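Local coordinates for discoidin-2 (Dictyostelium discoideum, PDB 2VM9), which binds galactose and N-acetylgalactosamine as a trimeric, calcium-containing lectin and may take part in spore coat formation, at residues K92-L97 against A135-T140. Numbering follows the deposited sequence.
Sequences KLRYTL and AIHPQT
Ala135 faces Arg94 as an antiparallel hydrogen-bonded pair: Ala135 N donates to Arg94 O at 2.8 Å, and Arg94 N donates to Ala135 O. The latter oxygen also takes a CA-H...O contact from Leu93 CA at 3.4 Å. Next comes Ile136, the non-hydrogen-bonded partner of Leu93. Both point into the sandwich, where CD2 of Leu93 lies 4.1 Å from CB of Ile136; Phe125 and Ile76 of the opposing sheet pack on Leu93, and Thr78 on Ile136.

His137 turns to the other face, beside Lys92 and Arg94, and its backbone N bonds to Lys92 O at 2.8 Å. In the given one of two Arg94 conformers, CD of Arg94 lies over one face of the ring, 3.2 Å from NE2 of His137, with CG near CD2. The Arg94 chain bends at chi3 (70°), and the guanidinium stands almost perpendicular to the ring, 88° between planes. One water, at the edge of both groups, joins Arg94 NH1 to His137 NE2. Phe62 also meets the imidazole.

Past Pro138, Gln139 folds back at chi2 (-63°), laying its amide against the extended Lys92 chain, CE of Lys92 3.8 Å from OE1 of Gln139. NE2 of Gln139 reaches His137 O from one side of the carbonyl plane while Lys92 N, at 2.9 Å, arrives from the opposite side.

These are neighbouring strands of one sheet in the F5/8 type C beta-sandwich. Outside, His137 O, gripped by two donors, holds the Gln139 amide against Lys92; in this Arg94 conformer the water links both strands, and the nearby guanidinium would probably disfavour a protonated His137.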
# COMPACT_ATOMS: atom_id res chain seq x y z
N LYS A 92 3.55 10.46 26.93
CA LYS A 92 3.59 9.02 26.65
C LYS A 92 3.29 8.80 25.17
O LYS A 92 2.78 9.70 24.47
CB LYS A 92 2.53 8.29 27.49
CG LYS A 92 2.82 8.27 29.01
CD LYS A 92 1.65 7.62 29.76
CE LYS A 92 1.92 7.71 31.26
NZ LYS A 92 0.97 6.86 32.05
N LEU A 93 3.63 7.61 24.69
CA LEU A 93 3.36 7.24 23.31
C LEU A 93 2.60 5.93 23.31
O LEU A 93 2.85 5.05 24.14
CB LEU A 93 4.66 7.06 22.50
CG LEU A 93 5.48 8.29 22.16
CD1 LEU A 93 6.85 7.80 21.60
CD2 LEU A 93 4.72 9.22 21.16
N ARG A 94 1.65 5.84 22.38
CA ARG A 94 0.90 4.62 22.14
C ARG A 94 1.01 4.31 20.66
O ARG A 94 1.20 5.22 19.83
CB ARG A 94 -0.58 4.82 22.48
CG ARG A 94 -0.84 5.52 23.80
CD ARG A 94 -2.32 5.41 24.16
NE ARG A 94 -2.67 4.03 24.52
CZ ARG A 94 -3.67 3.33 24.00
NH1 ARG A 94 -4.48 3.85 23.07
NH2 ARG A 94 -3.86 2.10 24.43
N TYR A 95 0.89 3.04 20.30
CA TYR A 95 0.86 2.71 18.88
C TYR A 95 0.11 1.44 18.63
O TYR A 95 -0.23 0.71 19.57
CB TYR A 95 2.28 2.66 18.29
CG TYR A 95 3.14 1.59 18.90
CD1 TYR A 95 3.15 0.30 18.38
CD2 TYR A 95 3.95 1.88 20.00
CE1 TYR A 95 3.96 -0.68 18.92
CE2 TYR A 95 4.76 0.89 20.57
CZ TYR A 95 4.77 -0.37 20.01
OH TYR A 95 5.55 -1.35 20.58
N THR A 96 -0.15 1.20 17.35
CA THR A 96 -0.86 0.00 16.92
C THR A 96 -0.32 -0.44 15.58
O THR A 96 -0.07 0.36 14.67
CB THR A 96 -2.41 0.22 16.84
OG1 THR A 96 -3.05 -1.02 16.47
CG2 THR A 96 -2.74 1.33 15.80
N LEU A 97 -0.17 -1.75 15.46
CA LEU A 97 0.19 -2.33 14.17
C LEU A 97 -1.07 -2.71 13.38
O LEU A 97 -1.16 -2.45 12.17
CB LEU A 97 1.14 -3.52 14.36
CG LEU A 97 1.59 -4.23 13.08
CD1 LEU A 97 2.29 -3.30 12.07
CD2 LEU A 97 2.50 -5.42 13.45
N ALA A 135 0.36 7.56 18.51
CA ALA A 135 -0.29 8.73 19.13
C ALA A 135 0.63 9.28 20.19
O ALA A 135 1.16 8.50 21.02
CB ALA A 135 -1.64 8.34 19.78
N ILE A 136 0.81 10.60 20.19
CA ILE A 136 1.48 11.30 21.27
C ILE A 136 0.43 11.72 22.29
O ILE A 136 -0.62 12.28 21.92
CB ILE A 136 2.34 12.49 20.73
CG1 ILE A 136 3.10 13.17 21.87
CG2 ILE A 136 1.47 13.49 19.90
CD1 ILE A 136 4.22 14.09 21.40
N HIS A 137 0.70 11.41 23.56
CA HIS A 137 -0.24 11.62 24.67
C HIS A 137 0.45 12.52 25.71
O HIS A 137 1.10 12.02 26.62
CB HIS A 137 -0.61 10.26 25.28
CG HIS A 137 -1.70 9.55 24.53
ND1 HIS A 137 -3.02 9.60 24.94
CD2 HIS A 137 -1.67 8.78 23.42
CE1 HIS A 137 -3.76 8.88 24.10
NE2 HIS A 137 -2.97 8.38 23.17
N PRO A 138 0.37 13.85 25.52
CA PRO A 138 0.96 14.79 26.48
C PRO A 138 0.51 14.48 27.90
O PRO A 138 -0.68 14.18 28.13
CB PRO A 138 0.41 16.14 26.03
CG PRO A 138 0.33 15.97 24.49
CD PRO A 138 -0.28 14.56 24.39
N GLN A 139 1.46 14.51 28.83
CA GLN A 139 1.11 14.26 30.23
C GLN A 139 1.18 15.51 31.08
O GLN A 139 0.35 15.70 31.95
CB GLN A 139 2.02 13.20 30.84
CG GLN A 139 1.86 11.85 30.15
CD GLN A 139 0.45 11.28 30.30
OE1 GLN A 139 0.01 11.00 31.42
NE2 GLN A 139 -0.27 11.12 29.17
N THR A 140 2.22 16.32 30.87
CA THR A 140 2.38 17.55 31.64
C THR A 140 2.76 18.67 30.64
O THR A 140 3.25 18.40 29.54
CB THR A 140 3.49 17.42 32.71
OG1 THR A 140 4.73 17.03 32.08
CG2 THR A 140 3.12 16.36 33.78
O HOH W 1 -4.14 6.42 21.60